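Local coordinates for protein-arginine-phosphatase (Geobacillus stearothermophilus, PDB 4PIC) that removes phosphate from phosphoarginine residues in proteins, probably counteracting the protein arginine kinase McsB, and has almost no activity against phosphotyrosine peptides, at residues I73-K87 and K100-D114. Numbering follows the deposited sequence.
Sequences IDWATHVLAMTSGHK and KTFTLKQFVSGTDGD
Lys-100 runs its aliphatic chain past the carbonyls of Thr-77 and Ala-76 and ends at the C-terminal turn of helix 70-75, where NZ donates to Ile-73 O (2.7 Å) and Ala-76 O (2.8 Å). Its CG sits between backbone N and carbonyl carbon (chi1 64°), and the extended chain beyond carries the ammonium to those two oxygens and to a water shared with Asp-74 OD1, itself salt-bridged to Lys-70. A methionine in its place would probably leave both carbonyls without their donor and weaken the tie between the helix end and the edge strand. Strands 78-81 and 101-103 pair in parallel: Val-79 N donates to Lys-100 O, Phe-102 N to Val-79 O, Ala-81 N to Phe-102 O. They close a beta-alpha-beta unit through helix 84-93, at one side of the four-stranded sheet of the low-molecular-weight phosphatase fold. On one sheet face, Leu-80 lays CD2 against CB of Phe-107 (3.9 Å) and sets CD1 near Leu-104 CD1; helix 123-150 packs beyond. With chi1 at -175° the Phe-107 ring swings away from its own backbone N, and its CZ comes to 3.4 Å from His-78 CD2; the two rings meet obliquely, planes at 63°, while His-78 ND1 is hydrogen-bonded in plane to Thr-77 OG1. On the other face, beside Val-79 and Thr-101, Lys-87 stretches its methylenes over the Thr-101 and Thr-103 methyls, CD reaching Gln-106 OE1 (3.2 Å). That oxygen accepts from Thr-103 N, and Thr-103 OG1 from Gln-106 N, a capping box starting helix 104-109. Nearer the catalytic loop, where Met-82 borders the nucleophile Cys-9 and Thr-83 borders Arg-15, Asp-114 OD1 takes Ser-84 N (2.9 Å) from above the carboxylate plane.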
loop_
_atom_site.group_PDB
_atom_site.type_symbol
_atom_site.label_atom_id
_atom_site.label_comp_id
_atom_site.label_asym_id
_atom_site.label_seq_id
_atom_site.Cartn_x
_atom_site.Cartn_y
_atom_site.Cartn_z
ATOM N N ILE A 73 -7.948 12.597 -2.787
ATOM C CA ILE A 73 -8.503 12.698 -1.447
ATOM C C ILE A 73 -9.247 14.022 -1.266
ATOM O O ILE A 73 -10.369 14.050 -0.747
ATOM C CB ILE A 73 -7.394 12.566 -0.387
ATOM C CG1 ILE A 73 -6.720 11.193 -0.484
ATOM C CG2 ILE A 73 -7.940 12.826 1.013
ATOM C CD1 ILE A 73 -7.633 10.028 -0.136
ATOM N N ASP A 74 -8.638 15.112 -1.732
ATOM C CA ASP A 74 -9.247 16.433 -1.624
ATOM C C ASP A 74 -10.453 16.605 -2.546
ATOM O O ASP A 74 -11.377 17.350 -2.229
ATOM C CB ASP A 74 -8.219 17.526 -1.917
ATOM C CG ASP A 74 -7.130 17.594 -0.874
ATOM O OD1 ASP A 74 -7.331 17.048 0.231
ATOM O OD2 ASP A 74 -6.079 18.206 -1.163
ATOM N N TRP A 75 -10.432 15.923 -3.685
ATOM C CA TRP A 75 -11.557 15.951 -4.627
ATOM C C TRP A 75 -12.794 15.254 -4.055
ATOM O O TRP A 75 -13.920 15.751 -4.177
ATOM C CB TRP A 75 -11.137 15.283 -5.937
ATOM C CG TRP A 75 -12.234 15.052 -6.935
ATOM C CD1 TRP A 75 -12.640 15.907 -7.924
ATOM C CD2 TRP A 75 -13.033 13.866 -7.080
ATOM N NE1 TRP A 75 -13.648 15.334 -8.662
ATOM C CE2 TRP A 75 -13.915 14.086 -8.160
ATOM C CE3 TRP A 75 -13.100 12.648 -6.390
ATOM C CZ2 TRP A 75 -14.845 13.130 -8.575
ATOM C CZ3 TRP A 75 -14.027 11.699 -6.803
ATOM C CH2 TRP A 75 -14.890 11.948 -7.882
ATOM N N ALA A 76 -12.577 14.115 -3.409
ATOM C CA ALA A 76 -13.671 13.262 -2.950
ATOM C C ALA A 76 -14.513 13.878 -1.840
ATOM O O ALA A 76 -13.986 14.516 -0.927
ATOM C CB ALA A 76 -13.109 11.917 -2.494
ATOM N N THR A 77 -15.830 13.692 -1.930
ATOM C CA THR A 77 -16.694 13.912 -0.784
ATOM C C THR A 77 -16.752 12.635 0.050
ATOM O O THR A 77 -16.944 12.678 1.265
ATOM C CB THR A 77 -18.117 14.325 -1.202
ATOM O OG1 THR A 77 -18.703 13.294 -2.011
ATOM C CG2 THR A 77 -18.081 15.625 -2.003
ATOM N N HIS A 78 -16.593 11.491 -0.615
ATOM C CA HIS A 78 -16.602 10.196 0.066
ATOM C C HIS A 78 -15.556 9.302 -0.559
ATOM O O HIS A 78 -15.539 9.133 -1.786
ATOM C CB HIS A 78 -17.960 9.500 -0.078
ATOM C CG HIS A 78 -19.108 10.306 0.439
ATOM N ND1 HIS A 78 -19.552 11.451 -0.183
ATOM C CD2 HIS A 78 -19.909 10.126 1.515
ATOM C CE1 HIS A 78 -20.571 11.950 0.494
ATOM N NE2 HIS A 78 -20.812 11.162 1.527
ATOM N N VAL A 79 -14.696 8.736 0.280
ATOM C CA VAL A 79 -13.703 7.776 -0.167
ATOM C C VAL A 79 -14.186 6.424 0.301
ATOM O O VAL A 79 -14.296 6.173 1.501
ATOM C CB VAL A 79 -12.318 8.081 0.414
ATOM C CG1 VAL A 79 -11.295 7.069 -0.109
ATOM C CG2 VAL A 79 -11.903 9.514 0.063
ATOM N N LEU A 80 -14.517 5.568 -0.655
ATOM C CA LEU A 80 -15.145 4.292 -0.356
ATOM C C LEU A 80 -14.182 3.167 -0.698
ATOM O O LEU A 80 -13.949 2.839 -1.870
ATOM C CB LEU A 80 -16.484 4.148 -1.100
ATOM C CG LEU A 80 -17.508 5.231 -0.749
ATOM C CD1 LEU A 80 -18.833 5.029 -1.508
ATOM C CD2 LEU A 80 -17.758 5.250 0.751
ATOM N N ALA A 81 -13.609 2.596 0.351
ATOM C CA ALA A 81 -12.602 1.563 0.222
ATOM C C ALA A 81 -13.246 0.199 -0.011
ATOM O O ALA A 81 -14.339 -0.080 0.476
ATOM C CB ALA A 81 -11.727 1.525 1.483
HETATM N N MSE A 82 -12.542 -0.670 -0.725
HETATM C CA MSE A 82 -13.063 -2.008 -0.980
HETATM C C MSE A 82 -13.019 -2.887 0.268
HETATM O O MSE A 82 -13.832 -3.797 0.423
HETATM C CB MSE A 82 -12.313 -2.679 -2.148
HETATM C CG MSE A 82 -12.472 -1.970 -3.508
HETATM SE SE MSE A 82 -14.276 -1.912 -4.226
HETATM C CE MSE A 82 -14.943 -0.346 -3.327
ATOM N N THR A 83 -12.049 -2.632 1.142
ATOM C CA THR A 83 -11.843 -3.459 2.332
ATOM C C THR A 83 -11.474 -2.574 3.512
ATOM O O THR A 83 -11.043 -1.441 3.317
ATOM C CB THR A 83 -10.678 -4.464 2.136
ATOM O OG1 THR A 83 -9.429 -3.757 2.109
ATOM C CG2 THR A 83 -10.839 -5.272 0.854
ATOM N N SER A 84 -11.592 -3.103 4.726
ATOM C CA SER A 84 -11.144 -2.370 5.908
ATOM C C SER A 84 -9.636 -2.105 5.884
ATOM O O SER A 84 -9.180 -1.034 6.309
ATOM C CB SER A 84 -11.562 -3.085 7.197
ATOM O OG SER A 84 -11.017 -4.386 7.261
ATOM N N GLY A 85 -8.868 -3.063 5.366
ATOM C CA GLY A 85 -7.431 -2.893 5.220
ATOM C C GLY A 85 -7.114 -1.675 4.382
ATOM O O GLY A 85 -6.239 -0.881 4.722
ATOM N N HIS A 86 -7.845 -1.506 3.283
ATOM C CA HIS A 86 -7.637 -0.333 2.442
ATOM C C HIS A 86 -8.043 0.932 3.184
ATOM O O HIS A 86 -7.345 1.948 3.113
ATOM C CB HIS A 86 -8.436 -0.446 1.146
ATOM C CG HIS A 86 -7.884 -1.450 0.186
ATOM N ND1 HIS A 86 -8.604 -2.546 -0.233
ATOM C CD2 HIS A 86 -6.686 -1.519 -0.444
ATOM C CE1 HIS A 86 -7.867 -3.257 -1.073
ATOM N NE2 HIS A 86 -6.704 -2.651 -1.221
ATOM N N LYS A 87 -9.185 0.884 3.867
ATOM C CA LYS A 87 -9.623 2.017 4.673
ATOM C C LYS A 87 -8.546 2.416 5.672
ATOM O O LYS A 87 -8.194 3.597 5.785
ATOM C CB LYS A 87 -10.925 1.694 5.402
ATOM C CG LYS A 87 -11.413 2.844 6.285
ATOM C CD LYS A 87 -12.659 2.463 7.059
ATOM C CE LYS A 87 -12.765 3.258 8.350
ATOM N NZ LYS A 87 -11.571 3.015 9.209
ATOM N N LYS A 100 -14.239 11.102 6.110
ATOM C CA LYS A 100 -14.960 10.818 4.869
ATOM C C LYS A 100 -14.517 9.520 4.206
ATOM O O LYS A 100 -14.893 9.251 3.062
ATOM C CB LYS A 100 -14.830 11.976 3.882
ATOM C CG LYS A 100 -13.417 12.238 3.381
ATOM C CD LYS A 100 -13.430 13.398 2.392
ATOM C CE LYS A 100 -12.034 13.863 2.058
ATOM N NZ LYS A 100 -12.086 14.956 1.062
ATOM N N THR A 101 -13.743 8.712 4.922
ATOM C CA THR A 101 -13.279 7.439 4.372
ATOM C C THR A 101 -13.991 6.297 5.075
ATOM O O THR A 101 -14.010 6.227 6.303
ATOM C CB THR A 101 -11.762 7.292 4.535
ATOM O OG1 THR A 101 -11.130 8.393 3.875
ATOM C CG2 THR A 101 -11.269 6.002 3.892
ATOM N N PHE A 102 -14.612 5.419 4.293
ATOM C CA PHE A 102 -15.380 4.313 4.843
ATOM C C PHE A 102 -15.110 3.127 3.947
ATOM O O PHE A 102 -14.690 3.314 2.812
ATOM C CB PHE A 102 -16.889 4.591 4.733
ATOM C CG PHE A 102 -17.331 5.937 5.253
ATOM C CD1 PHE A 102 -17.868 6.055 6.522
ATOM C CD2 PHE A 102 -17.252 7.065 4.450
ATOM C CE1 PHE A 102 -18.293 7.287 6.998
ATOM C CE2 PHE A 102 -17.676 8.298 4.918
ATOM C CZ PHE A 102 -18.189 8.408 6.191
ATOM N N THR A 103 -15.394 1.916 4.413
ATOM C CA THR A 103 -15.552 0.818 3.456
ATOM C C THR A 103 -16.891 1.022 2.771
ATOM O O THR A 103 -17.821 1.581 3.358
ATOM C CB THR A 103 -15.530 -0.582 4.101
ATOM O OG1 THR A 103 -16.633 -0.717 5.011
ATOM C CG2 THR A 103 -14.210 -0.819 4.830
ATOM N N LEU A 104 -17.000 0.585 1.526
ATOM C CA LEU A 104 -18.271 0.679 0.824
ATOM C C LEU A 104 -19.393 0.006 1.626
ATOM O O LEU A 104 -20.480 0.560 1.764
ATOM C CB LEU A 104 -18.135 0.059 -0.567
ATOM C CG LEU A 104 -19.401 -0.139 -1.377
ATOM C CD1 LEU A 104 -20.134 1.177 -1.628
ATOM C CD2 LEU A 104 -19.038 -0.827 -2.697
ATOM N N LYS A 105 -19.100 -1.163 2.181
ATOM C CA LYS A 105 -20.071 -1.919 2.964
ATOM C C LYS A 105 -20.551 -1.158 4.196
ATOM O O LYS A 105 -21.755 -1.086 4.457
ATOM C CB LYS A 105 -19.478 -3.267 3.373
ATOM C CG LYS A 105 -20.402 -4.125 4.227
ATOM C CD LYS A 105 -21.602 -4.595 3.417
ATOM C CE LYS A 105 -22.397 -5.663 4.163
ATOM N NZ LYS A 105 -23.510 -6.227 3.336
ATOM N N GLN A 106 -19.618 -0.587 4.954
ATOM C CA GLN A 106 -20.002 0.134 6.166
ATOM C C GLN A 106 -20.834 1.364 5.826
ATOM O O GLN A 106 -21.796 1.684 6.526
ATOM C CB GLN A 106 -18.776 0.497 7.022
ATOM C CG GLN A 106 -18.074 1.792 6.639
ATOM C CD GLN A 106 -16.982 2.191 7.628
ATOM O OE1 GLN A 106 -15.795 1.955 7.393
ATOM N NE2 GLN A 106 -17.386 2.805 8.740
ATOM N N PHE A 107 -20.499 2.031 4.724
ATOM C CA PHE A 107 -21.187 3.264 4.368
ATOM C C PHE A 107 -22.649 3.060 3.976
ATOM O O PHE A 107 -23.508 3.912 4.261
ATOM C CB PHE A 107 -20.451 3.988 3.245
ATOM C CG PHE A 107 -21.052 5.314 2.910
ATOM C CD1 PHE A 107 -20.953 6.373 3.797
ATOM C CD2 PHE A 107 -21.725 5.503 1.716
ATOM C CE1 PHE A 107 -21.508 7.598 3.498
ATOM C CE2 PHE A 107 -22.289 6.729 1.410
ATOM C CZ PHE A 107 -22.183 7.780 2.305
ATOM N N VAL A 108 -22.948 1.944 3.318
ATOM C CA VAL A 108 -24.320 1.719 2.878
ATOM C C VAL A 108 -25.115 0.765 3.774
ATOM O O VAL A 108 -26.334 0.707 3.666
ATOM C CB VAL A 108 -24.382 1.232 1.417
ATOM C CG1 VAL A 108 -23.770 2.261 0.477
ATOM C CG2 VAL A 108 -23.663 -0.084 1.286
ATOM N N SER A 109 -24.447 0.025 4.655
ATOM C CA SER A 109 -25.136 -1.021 5.422
ATOM C C SER A 109 -25.028 -0.896 6.942
ATOM O O SER A 109 -25.810 -1.508 7.670
ATOM C CB SER A 109 -24.634 -2.410 5.012
ATOM O OG SER A 109 -23.403 -2.719 5.658
ATOM N N GLY A 110 -24.046 -0.147 7.428
ATOM C CA GLY A 110 -23.860 -0.012 8.865
ATOM C C GLY A 110 -23.149 -1.177 9.541
ATOM O O GLY A 110 -22.818 -1.106 10.729
ATOM N N THR A 111 -22.935 -2.266 8.808
ATOM C CA THR A 111 -22.048 -3.315 9.291
ATOM C C THR A 111 -20.819 -3.332 8.400
ATOM O O THR A 111 -20.794 -2.690 7.347
ATOM C CB THR A 111 -22.720 -4.711 9.331
ATOM O OG1 THR A 111 -21.822 -5.666 9.926
ATOM C CG2 THR A 111 -23.101 -5.173 7.929
ATOM N N ASP A 112 -19.785 -4.049 8.809
ATOM C CA ASP A 112 -18.584 -4.053 7.997
ATOM C C ASP A 112 -18.398 -5.345 7.216
ATOM O O ASP A 112 -18.984 -6.383 7.535
ATOM C CB ASP A 112 -17.346 -3.693 8.821
ATOM C CG ASP A 112 -16.564 -2.545 8.209
ATOM O OD1 ASP A 112 -16.259 -1.574 8.934
ATOM O OD2 ASP A 112 -16.256 -2.617 6.992
ATOM N N GLY A 113 -17.598 -5.254 6.162
ATOM C CA GLY A 113 -17.335 -6.383 5.299
ATOM C C GLY A 113 -16.400 -5.934 4.201
ATOM O O GLY A 113 -16.338 -4.738 3.886
ATOM N N ASP A 114 -15.664 -6.887 3.645
ATOM C CA ASP A 114 -14.774 -6.621 2.525
ATOM C C ASP A 114 -15.382 -7.177 1.258
ATOM O O ASP A 114 -16.035 -8.222 1.280
ATOM C CB ASP A 114 -13.414 -7.289 2.745
ATOM C CG ASP A 114 -12.665 -6.722 3.929
ATOM O OD1 ASP A 114 -13.051 -5.642 4.404
ATOM O OD2 ASP A 114 -11.684 -7.359 4.367
HETATM O O HOH W 1 -9.494 16.062 1.965
HETATM O O HOH W 2 -16.606 -2.841 1.670
HETATM O O HOH W 3 -9.526 -5.890 5.102
#